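Dehydrogenase (PDB 3Q2I) probably oxidises the sugar of UDP-GlcNAcA with NAD as cofactor, a step in making 2,3-diacetamido-2,3-dideoxy-D-mannuronic acid in Chromobacterium violaceum. Local coordinates at residues R12-A17 against K313-E318; E40-C45 against Q73-I78; L141-R146 against H283-E288; I156-V161 against T256-K261. All coordinates share one frame; numbering follows the deposited sequence.

Interaction 1. Residues R12-A17 against K313-E318; sequences RKIRFA and KTMRGE
Met315, in the last turn of its helix, meets Ile14 at the start of the first Rossmann strand. Its CB lies 3.7 Å from Ile14 CD1, while Met315 CG faces the other branch of the isoleucine, Ile14 CG2, at 4.1 Å. Arg316, the next residue, sends its side chain back along Ile14 in the opposite sense to that residue's own, bending at chi2 (-107°) on the way. Ile14 lies over one face of its guanidinium, toward the rim, with Ile14 CD1 3.5 Å from Arg316 NH2, and the CA of Lys13 is at its edge. The same NH2 gives a short bond of 2.6 Å to Arg12 O, arriving nearly in line with the carbonyl although the N-H is bent, and NH1 adds a weak one to that oxygen. With Ile9 O as a further acceptor for NH2, the arginine ties together backbone carbonyls of the N-terminal loop. The helix closes in a Schellman motif around Gly317, with Glu318 N bonded to Lys313 O and Gly317 N to Thr314 O. Helix 304-315 packs against the NAD-binding sheet, where Met315 also touches Ile78 of strand 78-81 and Ile14 bonds to Glu40 of strand 39-45.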
# COMPACT_ATOMS: atom_id res chain seq x y z
N ARG A 12 -34.95 -23.09 -44.24
CA ARG A 12 -35.84 -23.47 -43.17
C ARG A 12 -35.88 -22.29 -42.19
O ARG A 12 -35.15 -21.31 -42.33
CB ARG A 12 -35.36 -24.75 -42.48
CG ARG A 12 -33.88 -24.76 -42.12
CD ARG A 12 -33.56 -25.94 -41.22
NE ARG A 12 -32.18 -25.98 -40.78
CZ ARG A 12 -31.73 -25.39 -39.67
NH1 ARG A 12 -32.55 -24.65 -38.92
NH2 ARG A 12 -30.46 -25.51 -39.33
N LYS A 13 -36.78 -22.36 -41.22
CA LYS A 13 -36.70 -21.38 -40.13
C LYS A 13 -35.48 -21.72 -39.27
O LYS A 13 -35.06 -22.87 -39.17
CB LYS A 13 -37.99 -21.43 -39.32
CG LYS A 13 -39.22 -20.93 -40.10
CD LYS A 13 -40.50 -21.40 -39.44
CE LYS A 13 -41.73 -20.91 -40.19
NZ LYS A 13 -42.98 -21.31 -39.47
N ILE A 14 -34.90 -20.68 -38.65
CA ILE A 14 -33.96 -20.91 -37.53
C ILE A 14 -34.65 -21.52 -36.31
O ILE A 14 -35.74 -21.10 -35.92
CB ILE A 14 -33.31 -19.57 -37.09
CG1 ILE A 14 -32.91 -18.73 -38.31
CG2 ILE A 14 -32.15 -19.85 -36.12
CD1 ILE A 14 -31.89 -19.45 -39.22
N ARG A 15 -33.99 -22.49 -35.69
CA ARG A 15 -34.56 -23.22 -34.58
C ARG A 15 -33.96 -22.73 -33.26
O ARG A 15 -32.73 -22.62 -33.17
CB ARG A 15 -34.35 -24.71 -34.79
CG ARG A 15 -35.05 -25.13 -36.10
CD ARG A 15 -34.83 -26.59 -36.40
NE ARG A 15 -33.52 -26.87 -36.97
CZ ARG A 15 -33.20 -28.03 -37.52
NH1 ARG A 15 -34.11 -29.00 -37.58
NH2 ARG A 15 -31.99 -28.25 -38.02
N PHE A 16 -34.83 -22.42 -32.31
CA PHE A 16 -34.42 -21.97 -30.96
C PHE A 16 -34.80 -22.97 -29.88
O PHE A 16 -35.86 -23.62 -29.93
CB PHE A 16 -35.08 -20.63 -30.69
CG PHE A 16 -34.51 -19.48 -31.48
CD1 PHE A 16 -33.46 -18.72 -30.96
CD2 PHE A 16 -34.93 -19.20 -32.77
CE1 PHE A 16 -32.93 -17.68 -31.69
CE2 PHE A 16 -34.41 -18.16 -33.51
CZ PHE A 16 -33.38 -17.40 -32.98
N ALA A 17 -33.97 -23.12 -28.84
CA ALA A 17 -34.40 -23.80 -27.63
C ALA A 17 -34.21 -22.79 -26.50
O ALA A 17 -33.41 -21.82 -26.64
CB ALA A 17 -33.56 -25.04 -27.36
N LYS A 313 -30.84 -12.66 -38.70
CA LYS A 313 -29.98 -12.26 -39.81
C LYS A 313 -28.58 -12.85 -39.71
O LYS A 313 -28.01 -13.34 -40.70
CB LYS A 313 -29.94 -10.75 -40.00
CG LYS A 313 -31.25 -10.12 -40.41
CD LYS A 313 -31.11 -8.62 -40.47
CE LYS A 313 -32.11 -8.08 -41.46
NZ LYS A 313 -33.00 -7.09 -40.83
N THR A 314 -28.01 -12.89 -38.50
CA THR A 314 -26.68 -13.47 -38.40
C THR A 314 -26.71 -14.91 -38.84
O THR A 314 -25.80 -15.38 -39.55
CB THR A 314 -26.17 -13.37 -36.90
OG1 THR A 314 -26.06 -11.99 -36.59
CG2 THR A 314 -24.82 -14.06 -36.71
N MET A 315 -27.71 -15.66 -38.40
CA MET A 315 -27.79 -17.09 -38.69
C MET A 315 -28.01 -17.34 -40.20
O MET A 315 -27.58 -18.37 -40.74
CB MET A 315 -28.90 -17.75 -37.89
CG MET A 315 -28.66 -17.77 -36.37
SD MET A 315 -26.97 -18.24 -35.92
CE MET A 315 -27.26 -19.97 -36.03
N ARG A 316 -28.55 -16.32 -40.86
CA ARG A 316 -28.85 -16.41 -42.30
C ARG A 316 -27.73 -15.84 -43.15
O ARG A 316 -27.86 -15.75 -44.38
CB ARG A 316 -30.14 -15.67 -42.60
CG ARG A 316 -31.32 -16.44 -42.15
CD ARG A 316 -32.10 -17.06 -43.26
NE ARG A 316 -33.45 -17.15 -42.72
CZ ARG A 316 -33.98 -18.26 -42.24
NH1 ARG A 316 -35.20 -18.22 -41.72
NH2 ARG A 316 -33.33 -19.42 -42.36
N GLY A 317 -26.62 -15.47 -42.52
CA GLY A 317 -25.49 -14.90 -43.23
C GLY A 317 -25.65 -13.45 -43.63
O GLY A 317 -24.78 -12.90 -44.32
N GLU A 318 -26.71 -12.79 -43.15
CA GLU A 318 -27.07 -11.47 -43.61
C GLU A 318 -26.47 -10.36 -42.75
O GLU A 318 -26.42 -9.18 -43.12
CB GLU A 318 -28.60 -11.37 -43.60
CG GLU A 318 -29.26 -12.40 -44.51
CD GLU A 318 -30.79 -12.45 -44.34
OE1 GLU A 318 -31.31 -12.11 -43.26
OE2 GLU A 318 -31.49 -12.83 -45.30

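Interaction 2. Residues E40-C45 against Q73-I78; sequences ELIDVC and QTDADI
With OG1 anti to its own nitrogen (chi1 -168°), Thr74 turns its hydroxyl to Asp43, whose carboxyl carbon stands anti to its carbonyl carbon (chi1 -70°). Thr74 OG1 donates to Asp43 OD2 over a short 2.6 Å, and the hydroxyl sits above the carboxylate plane, 56° out of it. The same oxygen of Thr74 accepts from Ala76 N at 3.2 Å, which makes an ST turn of the loop; donating and accepting at once, the buried hydroxyl is fixed in its rotation. The other carboxylate oxygen, Asp43 OD1, is bonded to His64, so both ends of this buried acid have a partner. Beside this polar pair Ile42 reaches across the turn with its delta methyl. Ile42 CD1 comes to 3.6 Å from Thr74 OG1 and 3.4 Å from Asp75 OD1, its chain crossing both side chains at about a right angle, and it also lies 4.3 Å from Ala76 CB. Asp75 has its stronger partner in Arg15, a salt bridge at the other carboxylate oxygen. The contact joins strand 39-45 to the loop between helix 67-73 and strand 78-81; strand 14-19 runs between these two strands in the parallel sheet, and Ala76 packs on its Ala17.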
# COMPACT_ATOMS: atom_id res chain seq x y z
N GLU A 40 -38.55 -20.59 -35.24
CA GLU A 40 -39.43 -21.30 -34.33
C GLU A 40 -38.75 -21.75 -33.05
O GLU A 40 -37.55 -22.07 -33.03
CB GLU A 40 -40.02 -22.52 -35.02
CG GLU A 40 -38.98 -23.59 -35.35
CD GLU A 40 -39.47 -24.55 -36.42
OE1 GLU A 40 -38.61 -25.07 -37.19
OE2 GLU A 40 -40.69 -24.79 -36.48
N LEU A 41 -39.54 -21.80 -31.98
CA LEU A 41 -39.10 -22.29 -30.69
C LEU A 41 -39.55 -23.74 -30.55
O LEU A 41 -40.75 -24.00 -30.44
CB LEU A 41 -39.67 -21.40 -29.58
CG LEU A 41 -39.31 -21.82 -28.15
CD1 LEU A 41 -37.83 -21.58 -27.87
CD2 LEU A 41 -40.15 -20.88 -27.29
N ILE A 42 -38.61 -24.67 -30.52
CA ILE A 42 -38.93 -26.09 -30.58
C ILE A 42 -38.75 -26.85 -29.28
O ILE A 42 -39.21 -27.98 -29.15
CB ILE A 42 -38.14 -26.80 -31.72
CG1 ILE A 42 -36.64 -26.47 -31.60
CG2 ILE A 42 -38.58 -26.25 -33.08
CD1 ILE A 42 -35.72 -27.49 -32.25
N ASP A 43 -38.06 -26.25 -28.29
CA ASP A 43 -37.80 -26.97 -27.06
C ASP A 43 -37.65 -25.95 -25.92
O ASP A 43 -37.08 -24.89 -26.16
CB ASP A 43 -36.49 -27.74 -27.19
CG ASP A 43 -36.59 -28.90 -28.15
OD1 ASP A 43 -37.10 -29.96 -27.72
OD2 ASP A 43 -36.18 -28.72 -29.32
N VAL A 44 -38.24 -26.25 -24.77
CA VAL A 44 -38.15 -25.36 -23.60
C VAL A 44 -37.77 -26.20 -22.40
O VAL A 44 -38.03 -27.42 -22.33
CB VAL A 44 -39.42 -24.52 -23.33
CG1 VAL A 44 -39.63 -23.47 -24.38
CG2 VAL A 44 -40.67 -25.42 -23.13
N CYS A 45 -37.10 -25.57 -21.43
CA CYS A 45 -36.59 -26.30 -20.29
C CYS A 45 -36.77 -25.45 -19.02
O CYS A 45 -36.49 -24.25 -19.04
CB CYS A 45 -35.09 -26.57 -20.46
SG CYS A 45 -34.33 -27.30 -19.00
N GLN A 73 -31.33 -33.81 -26.95
CA GLN A 73 -32.46 -34.05 -27.84
C GLN A 73 -32.65 -33.01 -28.94
O GLN A 73 -33.00 -33.35 -30.07
CB GLN A 73 -33.73 -34.25 -27.03
CG GLN A 73 -33.66 -35.41 -26.04
CD GLN A 73 -34.86 -35.40 -25.13
OE1 GLN A 73 -35.96 -35.04 -25.56
NE2 GLN A 73 -34.66 -35.79 -23.86
N THR A 74 -32.44 -31.74 -28.62
CA THR A 74 -32.88 -30.67 -29.48
C THR A 74 -31.99 -30.56 -30.72
O THR A 74 -30.80 -30.85 -30.66
CB THR A 74 -32.94 -29.34 -28.71
OG1 THR A 74 -33.63 -28.35 -29.49
CG2 THR A 74 -31.53 -28.83 -28.38
N ASP A 75 -32.56 -30.19 -31.85
CA ASP A 75 -31.70 -29.78 -32.96
C ASP A 75 -31.85 -28.28 -33.17
O ASP A 75 -31.91 -27.76 -34.29
CB ASP A 75 -31.96 -30.64 -34.21
CG ASP A 75 -33.36 -30.48 -34.76
OD1 ASP A 75 -34.25 -29.91 -34.09
OD2 ASP A 75 -33.57 -30.90 -35.92
N ALA A 76 -31.96 -27.56 -32.06
CA ALA A 76 -32.01 -26.10 -32.18
C ALA A 76 -30.69 -25.62 -32.74
O ALA A 76 -29.66 -26.28 -32.55
CB ALA A 76 -32.25 -25.46 -30.78
N ASP A 77 -30.72 -24.49 -33.44
CA ASP A 77 -29.51 -23.79 -33.88
C ASP A 77 -28.91 -23.01 -32.69
O ASP A 77 -27.70 -22.97 -32.52
CB ASP A 77 -29.88 -22.80 -34.99
CG ASP A 77 -30.37 -23.51 -36.25
OD1 ASP A 77 -29.62 -24.37 -36.73
OD2 ASP A 77 -31.50 -23.25 -36.68
N ILE A 78 -29.79 -22.36 -31.94
CA ILE A 78 -29.42 -21.49 -30.80
C ILE A 78 -30.15 -21.90 -29.52
O ILE A 78 -31.34 -22.23 -29.55
CB ILE A 78 -29.83 -20.07 -31.13
CG1 ILE A 78 -28.98 -19.63 -32.31
CG2 ILE A 78 -29.74 -19.15 -29.83
CD1 ILE A 78 -29.38 -18.32 -32.94

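Interaction 3. Residues L141-R146 against H283-E288; sequences LQLLKR and HAMDEE
Leu143 and Met285 mark the closest backbone approach, 7.3 Å between their CA atoms, where a turn of helix 139-149 faces the short 3-10 segment 284-287. The two side chains run antiparallel past one another, Leu143 CD2 resting 3.8 Å from Met285 CB. Farther out, the bend of Met285 at chi3 (73°) brings its methyl CE to 3.7 Å from Arg146 C and over one face of the His283 ring, toward its rim. Within the loop, His283 ND1 accepts a nearly straight bond from Met285 N at 2.8 Å, in the ring plane. Arg146 completes the contact by gripping Glu288 end-on. Arg146 NH1 bonds Glu288 OE1 at 2.9 Å and Arg146 NH2 bonds Glu288 OE2 at 3.1 Å, both almost linear. Each oxygen is met on its syn side, within the guanidinium plane but some 25° off the carboxylate's, the two planes being turned by that amount. The arginine's NH2 also passes 3.2 Å from Met285 CB. Ile289 and Ala292 add to the apolar patch on the Leu143 side. The arrangement is a helix packed against a 3-10 turn with a bidentate Arg-Glu salt bridge at its side, joining helix 139-149 to the connection after strand 273-279.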
# COMPACT_ATOMS: atom_id res chain seq x y z
N LEU A 141 -30.98 6.34 -27.76
CA LEU A 141 -29.62 5.80 -27.59
C LEU A 141 -28.94 5.64 -28.94
O LEU A 141 -27.77 5.95 -29.07
CB LEU A 141 -29.65 4.47 -26.84
CG LEU A 141 -30.07 4.65 -25.38
CD1 LEU A 141 -30.04 3.34 -24.63
CD2 LEU A 141 -29.21 5.71 -24.66
N GLN A 142 -29.71 5.30 -29.98
CA GLN A 142 -29.20 5.37 -31.35
C GLN A 142 -28.79 6.75 -31.83
O GLN A 142 -27.71 6.89 -32.43
CB GLN A 142 -30.19 4.70 -32.30
CG GLN A 142 -30.10 3.18 -32.24
CD GLN A 142 -28.75 2.61 -32.65
OE1 GLN A 142 -28.26 2.93 -33.73
NE2 GLN A 142 -28.13 1.78 -31.81
N LEU A 143 -29.58 7.78 -31.57
CA LEU A 143 -29.13 9.11 -31.93
C LEU A 143 -27.84 9.53 -31.22
O LEU A 143 -26.98 10.14 -31.83
CB LEU A 143 -30.20 10.17 -31.62
CG LEU A 143 -31.27 10.35 -32.70
CD1 LEU A 143 -32.47 11.17 -32.16
CD2 LEU A 143 -30.59 11.07 -33.83
N LEU A 144 -27.79 9.30 -29.91
CA LEU A 144 -26.57 9.51 -29.14
C LEU A 144 -25.42 8.77 -29.79
O LEU A 144 -24.35 9.34 -30.00
CB LEU A 144 -26.74 8.96 -27.71
CG LEU A 144 -27.31 9.91 -26.66
CD1 LEU A 144 -27.52 9.19 -25.34
CD2 LEU A 144 -26.45 11.16 -26.50
N LYS A 145 -25.61 7.48 -30.08
CA LYS A 145 -24.51 6.74 -30.69
C LYS A 145 -24.06 7.36 -32.02
O LYS A 145 -22.86 7.49 -32.31
CB LYS A 145 -24.87 5.26 -30.86
CG LYS A 145 -23.75 4.43 -31.49
CD LYS A 145 -22.52 4.24 -30.57
CE LYS A 145 -21.51 3.24 -31.17
NZ LYS A 145 -20.26 3.05 -30.36
N ARG A 146 -25.04 7.73 -32.84
CA ARG A 146 -24.73 8.41 -34.09
C ARG A 146 -23.97 9.71 -33.88
O ARG A 146 -22.98 10.00 -34.58
CB ARG A 146 -26.02 8.57 -34.91
CG ARG A 146 -26.43 7.27 -35.56
CD ARG A 146 -27.86 7.31 -36.15
NE ARG A 146 -28.05 8.40 -37.11
CZ ARG A 146 -29.22 8.99 -37.35
NH1 ARG A 146 -30.32 8.60 -36.72
NH2 ARG A 146 -29.29 9.98 -38.23
N HIS A 283 -26.92 19.06 -37.86
CA HIS A 283 -26.73 17.80 -38.56
C HIS A 283 -28.10 17.29 -39.00
O HIS A 283 -29.09 17.54 -38.32
CB HIS A 283 -26.08 16.77 -37.63
CG HIS A 283 -25.69 15.49 -38.30
ND1 HIS A 283 -26.60 14.50 -38.62
CD2 HIS A 283 -24.48 15.01 -38.67
CE1 HIS A 283 -25.97 13.49 -39.19
NE2 HIS A 283 -24.68 13.76 -39.22
N ALA A 284 -28.15 16.55 -40.10
CA ALA A 284 -29.39 15.92 -40.57
C ALA A 284 -30.12 15.20 -39.44
O ALA A 284 -31.35 15.32 -39.30
CB ALA A 284 -29.08 14.94 -41.71
N MET A 285 -29.37 14.50 -38.60
CA MET A 285 -29.97 13.70 -37.53
C MET A 285 -30.76 14.55 -36.54
O MET A 285 -31.63 14.03 -35.86
CB MET A 285 -28.92 12.86 -36.80
CG MET A 285 -28.10 13.66 -35.80
SD MET A 285 -26.94 12.68 -34.81
CE MET A 285 -25.65 12.26 -35.99
N ASP A 286 -30.51 15.86 -36.49
CA ASP A 286 -31.23 16.74 -35.57
C ASP A 286 -32.74 16.90 -35.77
O ASP A 286 -33.46 17.32 -34.85
CB ASP A 286 -30.58 18.13 -35.49
CG ASP A 286 -29.15 18.07 -34.98
OD1 ASP A 286 -28.84 17.17 -34.16
OD2 ASP A 286 -28.35 18.94 -35.41
N GLU A 287 -33.26 16.57 -36.96
CA GLU A 287 -34.70 16.67 -37.15
C GLU A 287 -35.51 15.45 -36.71
O GLU A 287 -36.74 15.49 -36.64
CB GLU A 287 -35.07 17.11 -38.57
CG GLU A 287 -34.37 16.39 -39.70
CD GLU A 287 -34.17 17.29 -40.91
OE1 GLU A 287 -33.32 16.96 -41.78
OE2 GLU A 287 -34.85 18.34 -40.99
N GLU A 288 -34.81 14.38 -36.33
CA GLU A 288 -35.45 13.19 -35.78
C GLU A 288 -35.74 13.32 -34.28
O GLU A 288 -36.30 12.42 -33.67
CB GLU A 288 -34.55 11.98 -36.04
CG GLU A 288 -34.11 11.91 -37.49
CD GLU A 288 -32.97 10.93 -37.74
OE1 GLU A 288 -32.95 9.86 -37.09
OE2 GLU A 288 -32.12 11.22 -38.61

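Interaction 4. Residues I156-V161 against T256-K261; sequences IYMVNV and TILGEK
Strands 156-164 and 252-259 are antiparallel neighbours in the mixed sheet of the C-terminal domain, and Ile156-Asn160 pairs here with Thr256-Gly259, the short axes running at 160°. Two hydrogen-bonded pairs set the register. Asn160 and Thr256 exchange bonds, with Thr256 N to Asn160 O at 2.8 Å, and Leu258 N gives one of 2.9 Å to Met158 O. Leu258 O in turn accepts twice, from Tyr157 N at 2.8 Å and from Met158 N at 3.1 Å, both donors lying in its carbonyl plane. This is a classic beta bulge. At the bulge Tyr157 projects beside the end of the neighbouring strand, where its ring meets the backbone of Gly259 and Glu260 obliquely, Tyr157 CE2 coming within 3.4 Å of Glu260 N. On one face of the sheet Ile156 CD1 touches Ile257 CG2 at 4.1 Å, next to helices 139-149 and 193-203. On the other, Met158 CG, anti to the backbone N (chi1 173°), runs alongside Leu258, 4.1 Å from Leu258 CD1, and a water bridges Asn160 O and Thr256 OG1. A second subunit covers this latter face, its Gly226 packing on Met158 and its Phe164 on Leu258. Such a layout is consistent with the C-terminal alpha/beta domain of this family, whose open sheet face commonly forms the subunit interface.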
# COMPACT_ATOMS: atom_id res chain seq x y z
N ILE A 156 -14.61 14.79 -25.43
CA ILE A 156 -15.55 14.65 -24.32
C ILE A 156 -14.87 15.01 -23.00
O ILE A 156 -13.72 14.60 -22.76
CB ILE A 156 -16.07 13.19 -24.18
CG1 ILE A 156 -16.57 12.67 -25.53
CG2 ILE A 156 -17.05 13.02 -23.04
CD1 ILE A 156 -17.73 13.42 -26.00
N TYR A 157 -15.61 15.75 -22.18
CA TYR A 157 -15.07 16.25 -20.92
C TYR A 157 -15.73 15.63 -19.70
O TYR A 157 -15.04 15.28 -18.75
CB TYR A 157 -15.25 17.77 -20.77
CG TYR A 157 -14.55 18.53 -21.89
CD1 TYR A 157 -13.26 18.20 -22.30
CD2 TYR A 157 -15.16 19.64 -22.47
CE1 TYR A 157 -12.57 18.97 -23.25
CE2 TYR A 157 -14.49 20.38 -23.41
CZ TYR A 157 -13.23 20.02 -23.80
OH TYR A 157 -12.55 20.79 -24.72
N MET A 158 -17.06 15.51 -19.70
CA MET A 158 -17.83 15.21 -18.51
C MET A 158 -19.07 14.41 -18.84
O MET A 158 -19.81 14.71 -19.78
CB MET A 158 -18.17 16.53 -17.79
CG MET A 158 -19.13 16.44 -16.59
SD MET A 158 -18.60 15.27 -15.29
CE MET A 158 -16.93 15.85 -14.97
N VAL A 159 -19.30 13.35 -18.08
CA VAL A 159 -20.42 12.43 -18.27
C VAL A 159 -21.08 12.16 -16.91
O VAL A 159 -20.38 11.97 -15.90
CB VAL A 159 -19.95 11.09 -18.91
CG1 VAL A 159 -21.15 10.16 -19.13
CG2 VAL A 159 -19.28 11.32 -20.24
N ASN A 160 -22.43 12.21 -16.84
CA ASN A 160 -23.14 11.79 -15.64
C ASN A 160 -24.28 10.87 -16.00
O ASN A 160 -25.07 11.22 -16.88
CB ASN A 160 -23.64 13.01 -14.85
CG ASN A 160 -24.49 12.64 -13.67
OD1 ASN A 160 -25.63 13.06 -13.57
ND2 ASN A 160 -23.93 11.88 -12.73
N VAL A 161 -24.32 9.70 -15.41
CA VAL A 161 -25.45 8.76 -15.57
C VAL A 161 -26.17 8.62 -14.22
O VAL A 161 -25.54 8.32 -13.20
CB VAL A 161 -24.95 7.40 -16.04
CG1 VAL A 161 -26.08 6.36 -16.10
CG2 VAL A 161 -24.29 7.53 -17.40
N THR A 256 -25.99 12.52 -19.20
CA THR A 256 -25.61 13.85 -19.65
C THR A 256 -24.21 13.74 -20.21
O THR A 256 -23.37 13.09 -19.59
CB THR A 256 -25.59 14.83 -18.47
OG1 THR A 256 -26.92 14.89 -17.93
CG2 THR A 256 -25.14 16.19 -18.93
N ILE A 257 -23.97 14.27 -21.41
CA ILE A 257 -22.65 14.23 -22.03
C ILE A 257 -22.24 15.61 -22.45
O ILE A 257 -23.01 16.27 -23.17
CB ILE A 257 -22.59 13.32 -23.29
CG1 ILE A 257 -23.09 11.91 -22.90
CG2 ILE A 257 -21.17 13.35 -23.84
CD1 ILE A 257 -23.29 10.97 -24.12
N LEU A 258 -21.09 16.07 -21.97
CA LEU A 258 -20.54 17.39 -22.24
C LEU A 258 -19.20 17.28 -22.90
O LEU A 258 -18.29 16.66 -22.35
CB LEU A 258 -20.37 18.16 -20.92
CG LEU A 258 -21.62 18.27 -20.03
CD1 LEU A 258 -21.32 19.11 -18.82
CD2 LEU A 258 -22.82 18.89 -20.87
N GLY A 259 -19.07 17.86 -24.11
CA GLY A 259 -17.78 17.98 -24.75
C GLY A 259 -17.49 19.36 -25.30
O GLY A 259 -18.18 20.33 -25.01
N GLU A 260 -16.39 19.44 -26.02
CA GLU A 260 -15.86 20.71 -26.54
C GLU A 260 -16.92 21.46 -27.33
O GLU A 260 -17.08 22.69 -27.23
CB GLU A 260 -14.66 20.33 -27.39
CG GLU A 260 -13.86 21.43 -28.08
CD GLU A 260 -12.87 20.79 -29.08
OE1 GLU A 260 -12.79 19.53 -29.26
OE2 GLU A 260 -12.14 21.57 -29.72
N LYS A 261 -17.65 20.71 -28.15
CA LYS A 261 -18.55 21.37 -29.07
C LYS A 261 -19.96 20.81 -29.05
O LYS A 261 -20.72 20.93 -30.01
CB LYS A 261 -17.95 21.45 -30.47
CG LYS A 261 -17.70 20.11 -31.10
CD LYS A 261 -16.80 20.28 -32.33
CE LYS A 261 -16.68 18.96 -33.10
NZ LYS A 261 -16.43 19.17 -34.56
O HOH W 1 -27.60 12.70 -16.26

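Interactions 1 and 2 share the Rossmann half of the chain and touch, through the Arg15-Asp75 salt bridge among others, and strands 14-19 and 39-45 are neighbours. Interaction 1 brings a C-terminal helix back to that sheet, whereas interaction 2 joins one of its strands to a loop of the same domain. Interactions 3 and 4 belong to the other half, their centres about 16 Å apart, and meet where Leu144 packs on Ile257. Interaction 4 is the most buried, built on backbone bonds at a subunit interface; interaction 2 is buried around one polar pair. Interactions 1 and 3, partly buried, each combine an apolar patch with an arginine, bound to a carbonyl in one and a carboxylate in the other.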